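Side-chain contacts in pentatricopeptide repeat-containing protein 10, chloroplastic (PDB 4M59), which binds specific intergenic regions of chloroplast RNA and acts as a barrier that protects the transcripts from exonuclease decay: residues D299-L304 with L324-K329; D306-T311 with V317-L322; E578-E583 with A618-S623; A474-I479 with I501-C506. The protein carries 4 engineered substitutions. One frame throughout, in Å; residues are numbered along the deposited sequence.

Contact 1. Residues D299-L304 with L324-K329; sequences DEALAL and LGMLGK
Met-326 reaches from helix 317-328 to Ala-301 on helix 298-310, and only the far end of its chain arrives. CB points at the opposite helix but stays 6.5 Å from Ala-301 CB. CG sits beside the backbone N, anti to the carbonyl carbon (chi1 -78°), and has closed little of that gap. SD comes to 4.4 Å of Ala-301 CB. A bend at the last torsion (chi3 34°) then carries CE to the shortest approach of the contact, 3.7 Å from Ala-301 CB. A long, unbranched, pliable methionine suits a helix pair held this far apart, and the small methyl of alanine makes a shallow seat for it, backed on its own side by Met-289 of helix 282-295.

One residue further along both helices, Leu-302 and Leu-327 meet by branch ends. Leu-302 brings its two methyls up together, CD2 lying 4.1 Å and CD1 4.2 Å from the same atom, Leu-327 CD2, and the two side chains cross obliquely. Arg-332 touches both leucines and forms a salt bridge with Asp-299. The two helices belong to predicted PPR repeats 7 and 8, so the contact joins successive repeats of the superhelix. It is wholly apolar: methyl groups, with the thioether sulfur just behind, meet without any hydrogen bond, so this contact rests on van der Waals packing and imposes no bond direction.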
loop_
_atom_site.group_PDB
_atom_site.type_symbol
_atom_site.label_atom_id
_atom_site.label_comp_id
_atom_site.label_asym_id
_atom_site.label_seq_id
_atom_site.Cartn_x
_atom_site.Cartn_y
_atom_site.Cartn_z
ATOM N N ASP A 299 -3.723 16.340 -11.297
ATOM C CA ASP A 299 -4.375 17.504 -11.847
ATOM C C ASP A 299 -3.638 17.904 -13.099
ATOM O O ASP A 299 -4.212 18.500 -13.999
ATOM C CB ASP A 299 -4.378 18.623 -10.834
ATOM C CG ASP A 299 -4.635 18.122 -9.433
ATOM O OD1 ASP A 299 -3.739 17.449 -8.887
ATOM O OD2 ASP A 299 -5.717 18.396 -8.879
ATOM N N GLU A 300 -2.363 17.550 -13.162
ATOM C CA GLU A 300 -1.559 17.820 -14.340
ATOM C C GLU A 300 -1.966 16.923 -15.486
ATOM O O GLU A 300 -2.140 17.376 -16.606
ATOM C CB GLU A 300 -0.069 17.636 -14.059
ATOM C CG GLU A 300 0.565 18.709 -13.191
ATOM C CD GLU A 300 2.053 18.850 -13.439
ATOM O OE1 GLU A 300 2.791 19.219 -12.505
ATOM O OE2 GLU A 300 2.485 18.604 -14.578
ATOM N N ALA A 301 -2.096 15.640 -15.205
ATOM C CA ALA A 301 -2.406 14.692 -16.248
ATOM C C ALA A 301 -3.709 15.069 -16.882
ATOM O O ALA A 301 -3.903 14.929 -18.078
ATOM C CB ALA A 301 -2.481 13.319 -15.680
ATOM N N LEU A 302 -4.625 15.562 -16.053
ATOM C CA LEU A 302 -5.912 16.041 -16.530
ATOM C C LEU A 302 -5.676 17.155 -17.535
ATOM O O LEU A 302 -6.244 17.157 -18.625
ATOM C CB LEU A 302 -6.746 16.566 -15.360
ATOM C CG LEU A 302 -7.979 15.753 -14.953
ATOM C CD1 LEU A 302 -7.823 14.288 -15.336
ATOM C CD2 LEU A 302 -8.237 15.900 -13.462
ATOM N N ALA A 303 -4.819 18.098 -17.156
ATOM C CA ALA A 303 -4.484 19.207 -18.011
ATOM C C ALA A 303 -4.009 18.711 -19.359
ATOM O O ALA A 303 -4.424 19.238 -20.376
ATOM C CB ALA A 303 -3.443 20.043 -17.370
ATOM N N LEU A 304 -3.160 17.694 -19.383
ATOM C CA LEU A 304 -2.704 17.175 -20.664
ATOM C C LEU A 304 -3.888 16.640 -21.395
ATOM O O LEU A 304 -3.980 16.747 -22.612
ATOM C CB LEU A 304 -1.690 16.044 -20.510
ATOM C CG LEU A 304 -1.113 15.407 -21.790
ATOM C CD1 LEU A 304 0.227 14.811 -21.493
ATOM C CD2 LEU A 304 -1.988 14.334 -22.412
ATOM N N LEU A 324 -10.083 7.616 -15.770
ATOM C CA LEU A 324 -11.063 7.391 -14.730
ATOM C C LEU A 324 -10.448 6.671 -13.555
ATOM O O LEU A 324 -10.701 7.012 -12.409
ATOM C CB LEU A 324 -12.241 6.598 -15.284
ATOM C CG LEU A 324 -13.088 7.357 -16.295
ATOM C CD1 LEU A 324 -14.049 6.456 -16.978
ATOM C CD2 LEU A 324 -13.827 8.455 -15.613
ATOM N N GLY A 325 -9.625 5.676 -13.846
ATOM C CA GLY A 325 -8.982 4.906 -12.815
ATOM C C GLY A 325 -8.169 5.776 -11.906
ATOM O O GLY A 325 -8.197 5.619 -10.700
ATOM N N MET A 326 -7.426 6.695 -12.518
ATOM C CA MET A 326 -6.622 7.658 -11.787
ATOM C C MET A 326 -7.510 8.452 -10.853
ATOM O O MET A 326 -7.180 8.663 -9.685
ATOM C CB MET A 326 -5.936 8.622 -12.754
ATOM C CG MET A 326 -4.713 8.058 -13.453
ATOM S SD MET A 326 -3.941 9.297 -14.509
ATOM C CE MET A 326 -4.256 10.785 -13.564
ATOM N N LEU A 327 -8.646 8.898 -11.374
ATOM C CA LEU A 327 -9.569 9.676 -10.585
ATOM C C LEU A 327 -10.211 8.818 -9.527
ATOM O O LEU A 327 -10.698 9.316 -8.529
ATOM C CB LEU A 327 -10.650 10.239 -11.479
ATOM C CG LEU A 327 -10.165 11.111 -12.612
ATOM C CD1 LEU A 327 -11.312 11.445 -13.497
ATOM C CD2 LEU A 327 -9.584 12.348 -12.034
ATOM N N GLY A 328 -10.218 7.518 -9.767
ATOM C CA GLY A 328 -10.888 6.599 -8.884
ATOM C C GLY A 328 -10.262 6.618 -7.525
ATOM O O GLY A 328 -10.925 6.800 -6.520
ATOM N N LYS A 329 -8.958 6.523 -7.537
ATOM C CA LYS A 329 -8.208 6.432 -6.331
ATOM C C LYS A 329 -8.285 7.678 -5.547
ATOM O O LYS A 329 -7.948 7.698 -4.397
ATOM C CB LYS A 329 -6.779 6.157 -6.665
ATOM C CG LYS A 329 -6.570 4.792 -7.140
ATOM C CD LYS A 329 -5.604 4.765 -8.267
ATOM C CE LYS A 329 -5.274 3.357 -8.631
ATOM N NZ LYS A 329 -6.376 2.406 -8.363
#

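Contact 2. Residues D306-T311 with V317-L322; sequences DQMKKT and VNTYNL
The ring of Tyr-320 turns its hydroxyl end to Lys-309, whose CE lies off the plane of the ring, past that end, 4.3 Å from Tyr-320 OH. The ring carbon that bears the hydroxyl is more distant, with Lys-309 CE 5.1 Å from Tyr-320 CZ. Lys-309 NZ pairs with Asp-306 OD1 one turn back, at 3.6 Å. Phe-305 meets the tyrosine edge-to-face and makes a cation-pi contact with the lysine, while Glu-342 gives both Tyr-320 OH and Lys-309 NZ a further, weak polar partner. Tyrosine is apt here because a wide apolar ring can be buried while its OH reaches polar company.

Helices 298-310 and 317-328 are joined by a short link between predicted PPR repeats 7 and 8, so this is the turn by which one helical hairpin of the superhelix passes to the next. Close to that turn Met-308 spans the gap fully extended, with CG anti to the backbone N (chi1 174°) and the later torsions also near 180°. Its CE ends 4.4 Å from Thr-319 CG2, a loose methyl-to-methyl touch. Threonine serves two purposes: its methyl faces the methionine, while OG1 is hydrogen-bonded to Asn-316. Gln-593 of the second subunit packs on Met-308, and Asn-318 makes a weak hydrogen bond to Ser-592 of that subunit.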
loop_
_atom_site.group_PDB
_atom_site.type_symbol
_atom_site.label_atom_id
_atom_site.label_comp_id
_atom_site.label_asym_id
_atom_site.label_seq_id
_atom_site.Cartn_x
_atom_site.Cartn_y
_atom_site.Cartn_z
ATOM N N ASP A 306 -6.824 17.581 -21.421
ATOM C CA ASP A 306 -7.548 18.678 -22.050
ATOM C C ASP A 306 -6.897 19.050 -23.374
ATOM O O ASP A 306 -7.569 19.489 -24.306
ATOM C CB ASP A 306 -7.571 19.895 -21.125
ATOM C CG ASP A 306 -8.839 19.977 -20.297
ATOM O OD1 ASP A 306 -9.730 19.122 -20.483
ATOM O OD2 ASP A 306 -8.942 20.899 -19.459
ATOM N N GLN A 307 -5.581 18.871 -23.454
ATOM C CA GLN A 307 -4.825 19.236 -24.646
ATOM C C GLN A 307 -4.869 18.160 -25.728
ATOM O O GLN A 307 -5.073 18.458 -26.902
ATOM C CB GLN A 307 -3.375 19.557 -24.282
ATOM C CG GLN A 307 -3.165 20.968 -23.758
ATOM C CD GLN A 307 -4.047 21.285 -22.566
ATOM O OE1 GLN A 307 -4.937 20.512 -22.215
ATOM N NE2 GLN A 307 -3.798 22.424 -21.934
ATOM N N MET A 308 -4.675 16.907 -25.331
ATOM C CA MET A 308 -4.699 15.803 -26.282
ATOM C C MET A 308 -5.919 15.908 -27.190
ATOM O O MET A 308 -5.937 15.358 -28.290
ATOM C CB MET A 308 -4.705 14.458 -25.557
ATOM C CG MET A 308 -4.871 13.262 -26.482
ATOM S SD MET A 308 -5.035 11.707 -25.590
ATOM C CE MET A 308 -5.470 10.596 -26.925
ATOM N N LYS A 309 -6.938 16.620 -26.724
ATOM C CA LYS A 309 -8.167 16.798 -27.491
ATOM C C LYS A 309 -8.123 18.088 -28.303
ATOM O O LYS A 309 -8.159 18.058 -29.533
ATOM C CB LYS A 309 -9.383 16.802 -26.565
ATOM C CG LYS A 309 -9.582 15.507 -25.796
ATOM C CD LYS A 309 -10.799 15.581 -24.889
ATOM C CE LYS A 309 -10.425 15.353 -23.434
ATOM N NZ LYS A 309 -10.884 16.468 -22.561
ATOM N N LYS A 310 -8.041 19.218 -27.608
ATOM C CA LYS A 310 -7.993 20.516 -28.261
ATOM C C LYS A 310 -6.747 20.644 -29.138
ATOM O O LYS A 310 -6.438 21.725 -29.640
ATOM C CB LYS A 310 -8.023 21.641 -27.225
ATOM C CG LYS A 310 -8.952 21.377 -26.052
ATOM C CD LYS A 310 -8.528 22.165 -24.823
ATOM C CE LYS A 310 -9.727 22.754 -24.101
ATOM N NZ LYS A 310 -10.838 23.079 -25.044
ATOM N N THR A 311 -6.061 19.528 -29.339
ATOM C CA THR A 311 -4.864 19.499 -30.171
ATOM C C THR A 311 -5.019 18.555 -31.361
ATOM O O THR A 311 -4.253 18.635 -32.319
ATOM C CB THR A 311 -3.621 19.100 -29.357
ATOM O OG1 THR A 311 -3.560 19.883 -28.158
ATOM C CG2 THR A 311 -2.357 19.330 -30.171
ATOM N N VAL A 317 -11.956 4.476 -25.407
ATOM C CA VAL A 317 -12.444 4.010 -24.123
ATOM C C VAL A 317 -11.314 3.578 -23.225
ATOM O O VAL A 317 -11.390 3.721 -22.021
ATOM C CB VAL A 317 -13.370 2.834 -24.287
ATOM C CG1 VAL A 317 -14.238 2.713 -23.084
ATOM C CG2 VAL A 317 -14.220 3.026 -25.493
ATOM N N ASN A 318 -10.267 3.036 -23.820
ATOM C CA ASN A 318 -9.132 2.579 -23.056
ATOM C C ASN A 318 -8.415 3.744 -22.452
ATOM O O ASN A 318 -7.941 3.677 -21.333
ATOM C CB ASN A 318 -8.172 1.825 -23.949
ATOM C CG ASN A 318 -8.861 0.824 -24.811
ATOM O OD1 ASN A 318 -10.012 0.479 -24.572
ATOM N ND2 ASN A 318 -8.171 0.338 -25.823
ATOM N N THR A 319 -8.335 4.820 -23.213
ATOM C CA THR A 319 -7.721 6.043 -22.743
ATOM C C THR A 319 -8.545 6.665 -21.625
ATOM O O THR A 319 -8.015 7.104 -20.620
ATOM C CB THR A 319 -7.594 7.041 -23.884
ATOM O OG1 THR A 319 -7.035 6.389 -25.021
ATOM C CG2 THR A 319 -6.711 8.170 -23.483
ATOM N N TYR A 320 -9.855 6.681 -21.805
ATOM C CA TYR A 320 -10.749 7.235 -20.811
ATOM C C TYR A 320 -10.747 6.435 -19.524
ATOM O O TYR A 320 -10.679 7.012 -18.457
ATOM C CB TYR A 320 -12.160 7.340 -21.373
ATOM C CG TYR A 320 -12.498 8.662 -22.019
ATOM C CD1 TYR A 320 -12.657 9.799 -21.261
ATOM C CD2 TYR A 320 -12.697 8.769 -23.375
ATOM C CE1 TYR A 320 -12.977 10.997 -21.834
ATOM C CE2 TYR A 320 -13.014 9.963 -23.953
ATOM C CZ TYR A 320 -13.151 11.071 -23.175
ATOM O OH TYR A 320 -13.471 12.273 -23.737
ATOM N N ASN A 321 -10.829 5.112 -19.617
ATOM C CA ASN A 321 -10.806 4.275 -18.427
ATOM C C ASN A 321 -9.549 4.504 -17.639
ATOM O O ASN A 321 -9.545 4.461 -16.424
ATOM C CB ASN A 321 -10.843 2.801 -18.787
ATOM C CG ASN A 321 -12.014 2.438 -19.612
ATOM O OD1 ASN A 321 -11.996 1.457 -20.330
ATOM N ND2 ASN A 321 -13.061 3.228 -19.509
ATOM N N LEU A 322 -8.472 4.720 -18.367
ATOM C CA LEU A 322 -7.188 4.978 -17.781
ATOM C C LEU A 322 -7.300 6.200 -16.908
ATOM O O LEU A 322 -6.853 6.204 -15.775
ATOM C CB LEU A 322 -6.188 5.203 -18.907
ATOM C CG LEU A 322 -4.717 5.452 -18.647
ATOM C CD1 LEU A 322 -3.959 4.755 -19.715
ATOM C CD2 LEU A 322 -4.380 6.922 -18.688
#

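Contact 3. Residues E578-E583 with A618-S623; sequences ESWEAE and AQRVLS
Trp-580 brings the outer corner of its six-membered ring up to the guanidinium of Arg-620, CZ3 lying 3.5 Å and CH2 3.9 Å from Arg-620 NH1. The nitrogen approaches the indole obliquely, with the ring and guanidinium planes 39° apart, while the tryptophan atoms sit at the edge of the guanidinium. Phe-609 meets the same indole, so the large ring bridges an aromatic neighbour and a charged one.

The other arm of the guanidinium goes to Glu-583. OE1 of Glu-583 forms a salt bridge with Arg-620 NH2, lying at the guanidinium edge near its plane; as modelled, the carboxylate is turned by roughly 23° against that plane. The modelled 2.0 Å between Glu-583 OE1 and Arg-620 NH2 is too short to be real, so the pairing is credible but its length is doubtful. Arginine suits the place because one flat cation can offer separate nitrogens: NH1 also forms a salt bridge with Glu-617 of its own helix. A bend at chi3 (66°), after a first torsion that sets CG anti to the backbone N, turns the group toward its partners. Val-621 CG2 comes to 4.3 Å of Glu-583 OE1, and the valine also packs on Phe-609. Helices 580-590 and 615-627 belong to predicted repeats 15 and 16, and such side-by-side packing of helices from successive hairpins is characteristic of the PPR superhelix.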
loop_
_atom_site.group_PDB
_atom_site.type_symbol
_atom_site.label_atom_id
_atom_site.label_comp_id
_atom_site.label_asym_id
_atom_site.label_seq_id
_atom_site.Cartn_x
_atom_site.Cartn_y
_atom_site.Cartn_z
ATOM N N GLU A 578 -1.382 7.487 40.406
ATOM C CA GLU A 578 -0.123 8.177 40.366
ATOM C C GLU A 578 -0.236 9.166 39.252
ATOM O O GLU A 578 0.266 8.955 38.169
ATOM C CB GLU A 578 1.004 7.211 40.085
ATOM C CG GLU A 578 1.132 6.134 41.118
ATOM C CD GLU A 578 1.895 6.586 42.324
ATOM O OE1 GLU A 578 2.223 7.780 42.403
ATOM O OE2 GLU A 578 2.171 5.745 43.194
ATOM N N SER A 579 -0.924 10.258 39.519
ATOM C CA SER A 579 -1.237 11.197 38.480
ATOM C C SER A 579 -0.120 12.191 38.302
ATOM O O SER A 579 -0.137 12.992 37.384
ATOM C CB SER A 579 -2.522 11.920 38.833
ATOM O OG SER A 579 -3.442 11.030 39.428
ATOM N N TRP A 580 0.852 12.149 39.189
ATOM C CA TRP A 580 1.980 13.038 39.063
ATOM C C TRP A 580 2.891 12.531 37.978
ATOM O O TRP A 580 3.452 13.299 37.204
ATOM C CB TRP A 580 2.717 13.116 40.372
ATOM C CG TRP A 580 1.933 13.819 41.393
ATOM C CD1 TRP A 580 1.100 13.270 42.312
ATOM C CD2 TRP A 580 1.886 15.229 41.599
ATOM N NE1 TRP A 580 0.541 14.248 43.090
ATOM C CE2 TRP A 580 1.013 15.464 42.670
ATOM C CE3 TRP A 580 2.511 16.318 40.989
ATOM C CZ2 TRP A 580 0.746 16.741 43.142
ATOM C CZ3 TRP A 580 2.244 17.581 41.458
ATOM C CH2 TRP A 580 1.367 17.784 42.521
ATOM N N GLU A 581 3.028 11.217 37.925
ATOM C CA GLU A 581 3.819 10.577 36.903
ATOM C C GLU A 581 3.128 10.781 35.575
ATOM O O GLU A 581 3.749 10.708 34.522
ATOM C CB GLU A 581 3.958 9.094 37.197
ATOM C CG GLU A 581 4.949 8.384 36.321
ATOM C CD GLU A 581 6.356 8.560 36.802
ATOM O OE1 GLU A 581 6.533 8.964 37.961
ATOM O OE2 GLU A 581 7.292 8.289 36.025
ATOM N N ALA A 582 1.834 11.053 35.621
ATOM C CA ALA A 582 1.082 11.236 34.403
ATOM C C ALA A 582 1.443 12.553 33.754
ATOM O O ALA A 582 1.398 12.679 32.538
ATOM C CB ALA A 582 -0.385 11.175 34.686
ATOM N N GLU A 583 1.808 13.536 34.560
ATOM C CA GLU A 583 2.111 14.862 34.043
ATOM C C GLU A 583 3.522 14.925 33.503
ATOM O O GLU A 583 3.812 15.691 32.593
ATOM C CB GLU A 583 1.937 15.918 35.123
ATOM C CG GLU A 583 2.055 17.328 34.619
ATOM C CD GLU A 583 2.230 18.308 35.733
ATOM O OE1 GLU A 583 1.898 19.486 35.535
ATOM O OE2 GLU A 583 2.701 17.903 36.813
ATOM N N ALA A 618 -5.223 20.362 39.435
ATOM C CA ALA A 618 -5.955 20.228 38.202
ATOM C C ALA A 618 -6.018 21.587 37.537
ATOM O O ALA A 618 -5.880 21.694 36.327
ATOM C CB ALA A 618 -7.325 19.725 38.472
ATOM N N GLN A 619 -6.216 22.634 38.330
ATOM C CA GLN A 619 -6.237 23.978 37.788
ATOM C C GLN A 619 -4.879 24.304 37.215
ATOM O O GLN A 619 -4.781 25.006 36.214
ATOM C CB GLN A 619 -6.610 25.006 38.855
ATOM C CG GLN A 619 -8.074 25.044 39.210
ATOM C CD GLN A 619 -8.950 25.321 38.017
ATOM O OE1 GLN A 619 -8.934 26.415 37.455
ATOM N NE2 GLN A 619 -9.717 24.333 37.609
ATOM N N ARG A 620 -3.826 23.814 37.860
ATOM C CA ARG A 620 -2.463 24.095 37.423
ATOM C C ARG A 620 -2.231 23.657 35.979
ATOM O O ARG A 620 -1.584 24.359 35.201
ATOM C CB ARG A 620 -1.453 23.405 38.344
ATOM C CG ARG A 620 -0.074 24.047 38.344
ATOM C CD ARG A 620 0.980 23.084 38.865
ATOM N NE ARG A 620 1.165 21.944 37.975
ATOM C CZ ARG A 620 1.293 20.688 38.387
ATOM N NH1 ARG A 620 1.260 20.407 39.683
ATOM N NH2 ARG A 620 1.458 19.710 37.508
ATOM N N VAL A 621 -2.768 22.494 35.631
ATOM C CA VAL A 621 -2.618 21.944 34.299
ATOM C C VAL A 621 -3.441 22.730 33.310
ATOM O O VAL A 621 -2.967 23.093 32.248
ATOM C CB VAL A 621 -3.094 20.492 34.273
ATOM C CG1 VAL A 621 -2.864 19.887 32.918
ATOM C CG2 VAL A 621 -2.366 19.704 35.325
ATOM N N LEU A 622 -4.684 22.997 33.673
ATOM C CA LEU A 622 -5.588 23.719 32.803
ATOM C C LEU A 622 -5.007 25.065 32.466
ATOM O O LEU A 622 -5.179 25.562 31.360
ATOM C CB LEU A 622 -6.928 23.909 33.490
ATOM C CG LEU A 622 -7.773 25.044 32.935
ATOM C CD1 LEU A 622 -8.326 24.675 31.589
ATOM C CD2 LEU A 622 -8.876 25.385 33.896
ATOM N N SER A 623 -4.316 25.651 33.429
ATOM C CA SER A 623 -3.737 26.961 33.247
ATOM C C SER A 623 -2.846 26.954 32.027
ATOM O O SER A 623 -3.105 27.640 31.045
ATOM C CB SER A 623 -2.934 27.345 34.474
ATOM O OG SER A 623 -2.450 28.659 34.346
#

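Contact 4. Residues A474-I479 with I501-C506; sequences AGIAAI and IANFKC
Apolar packing centres on Ile-476, which meets Ala-502 and Cys-506 through one methyl. CD1 lies 4.4 Å from Ala-502 CB and 4.2 Å from Cys-506 SG. It gets there because CG1 stands beside the backbone N and the chain continues straight (chi2 178°), putting CD1 at full stretch. A small alanine suits the spot where the helices come nearest.

Contacts between hydrocarbon and polar atoms complete the grip. The same CD1 rests 3.5 Å from the backbone carbonyl Ala-502 O. The other branch, CG2, lies against the amide of Asn-503, 3.9 Å from OD1 and 4.0 Å from ND2, as the two side chains run past each other in opposite directions. Asparagine tolerates burial here since its ND2 is hydrogen-bonded to Leu-499 O. Replacing Ile-476 by an alanine would probably open a gap beside Ala-502 and Cys-506 and take away the methyl that lies against the Asn-503 amide.

The contact joins helix 473-483, in predicted repeat 12, to helix 493-504 and the residues just after it, in predicted repeat 13. Ile-501 and Phe-504 touch the bound RNA and also helix 528-539, while helix 458-468 packs on Ala-502 and Ile-479.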
loop_
_atom_site.group_PDB
_atom_site.type_symbol
_atom_site.label_atom_id
_atom_site.label_comp_id
_atom_site.label_asym_id
_atom_site.label_seq_id
_atom_site.Cartn_x
_atom_site.Cartn_y
_atom_site.Cartn_z
ATOM N N ALA A 474 -21.229 -13.515 23.140
ATOM C CA ALA A 474 -21.403 -14.954 23.078
ATOM C C ALA A 474 -21.121 -15.509 21.692
ATOM O O ALA A 474 -20.905 -16.703 21.529
ATOM C CB ALA A 474 -22.788 -15.333 23.522
ATOM N N GLY A 475 -21.139 -14.642 20.693
ATOM C CA GLY A 475 -20.867 -15.048 19.330
ATOM C C GLY A 475 -19.394 -14.934 19.031
ATOM O O GLY A 475 -18.878 -15.590 18.141
ATOM N N ILE A 476 -18.719 -14.090 19.781
ATOM C CA ILE A 476 -17.287 -14.005 19.682
ATOM C C ILE A 476 -16.708 -15.293 20.177
ATOM O O ILE A 476 -16.065 -16.017 19.440
ATOM C CB ILE A 476 -16.748 -12.912 20.557
ATOM C CG1 ILE A 476 -17.178 -11.558 20.012
ATOM C CG2 ILE A 476 -15.247 -12.996 20.621
ATOM C CD1 ILE A 476 -16.727 -10.418 20.852
ATOM N N ALA A 477 -16.958 -15.576 21.444
ATOM C CA ALA A 477 -16.474 -16.781 22.078
ATOM C C ALA A 477 -16.828 -17.976 21.240
ATOM O O ALA A 477 -16.060 -18.912 21.127
ATOM C CB ALA A 477 -17.088 -16.910 23.433
ATOM N N ALA A 478 -17.991 -17.925 20.627
ATOM C CA ALA A 478 -18.427 -18.993 19.757
ATOM C C ALA A 478 -17.544 -19.096 18.537
ATOM O O ALA A 478 -17.558 -20.099 17.842
ATOM C CB ALA A 478 -19.847 -18.760 19.341
ATOM N N ILE A 479 -16.773 -18.048 18.277
ATOM C CA ILE A 479 -15.845 -18.047 17.156
ATOM C C ILE A 479 -14.471 -18.505 17.625
ATOM O O ILE A 479 -13.786 -19.261 16.939
ATOM C CB ILE A 479 -15.735 -16.657 16.509
ATOM C CG1 ILE A 479 -17.074 -16.262 15.886
ATOM C CG2 ILE A 479 -14.626 -16.641 15.466
ATOM C CD1 ILE A 479 -16.979 -15.136 14.880
ATOM N N ILE A 501 -9.227 -6.847 18.669
ATOM C CA ILE A 501 -10.047 -5.663 18.520
ATOM C C ILE A 501 -11.468 -5.887 18.998
ATOM O O ILE A 501 -12.007 -5.090 19.745
ATOM C CB ILE A 501 -10.068 -5.224 17.055
ATOM C CG1 ILE A 501 -8.725 -4.615 16.685
ATOM C CG2 ILE A 501 -11.161 -4.223 16.808
ATOM C CD1 ILE A 501 -8.593 -4.277 15.239
ATOM N N ALA A 502 -12.067 -6.986 18.574
ATOM C CA ALA A 502 -13.465 -7.234 18.867
ATOM C C ALA A 502 -13.695 -7.532 20.326
ATOM O O ALA A 502 -14.819 -7.517 20.792
ATOM C CB ALA A 502 -13.989 -8.358 18.019
ATOM N N ASN A 503 -12.615 -7.839 21.035
ATOM C CA ASN A 503 -12.690 -8.130 22.456
ATOM C C ASN A 503 -12.387 -6.878 23.262
ATOM O O ASN A 503 -12.716 -6.792 24.443
ATOM C CB ASN A 503 -11.727 -9.254 22.830
ATOM C CG ASN A 503 -12.328 -10.628 22.618
ATOM O OD1 ASN A 503 -13.284 -11.011 23.293
ATOM N ND2 ASN A 503 -11.771 -11.379 21.676
ATOM N N PHE A 504 -11.764 -5.904 22.608
ATOM C CA PHE A 504 -11.490 -4.645 23.247
ATOM C C PHE A 504 -12.764 -3.859 23.225
ATOM O O PHE A 504 -13.192 -3.329 24.233
ATOM C CB PHE A 504 -10.415 -3.890 22.493
ATOM C CG PHE A 504 -10.037 -2.595 23.125
ATOM C CD1 PHE A 504 -9.564 -2.559 24.408
ATOM C CD2 PHE A 504 -10.141 -1.422 22.434
ATOM C CE1 PHE A 504 -9.214 -1.376 24.985
ATOM C CE2 PHE A 504 -9.790 -0.243 23.016
ATOM C CZ PHE A 504 -9.325 -0.221 24.290
ATOM N N LYS A 505 -13.382 -3.810 22.058
ATOM C CA LYS A 505 -14.581 -3.024 21.869
ATOM C C LYS A 505 -15.670 -3.504 22.799
ATOM O O LYS A 505 -16.567 -2.747 23.150
ATOM C CB LYS A 505 -15.059 -3.109 20.424
ATOM N N CYS A 506 -15.580 -4.767 23.190
ATOM C CA CYS A 506 -16.535 -5.362 24.098
ATOM C C CYS A 506 -15.893 -5.589 25.456
ATOM O O CYS A 506 -16.467 -6.235 26.317
ATOM C CB CYS A 506 -17.055 -6.684 23.544
ATOM S SG CYS A 506 -17.913 -6.560 21.987
#

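Overall arrangement
All four contacts join helices of successive predicted PPR repeats, and they sample the superhelix at three places. Contacts 1 and 2 use the same helix pair, their centres 10 Å apart: contact 2 lies near the connecting turn and contact 1 further along. Contact 4 follows in the chain, its centre 42 Å from that of contact 1. The centres of contacts 3 and 4 are 35 Å apart, and those of contacts 1 and 3 are 51 Å apart. The bound RNA relates to them unequally. The nearest atom of contact 4 is about 3 Å from the bound nucleic acid. The nearest atom of contact 2 is about 17 Å from the bound nucleic acid, and this contact instead meets the second subunit.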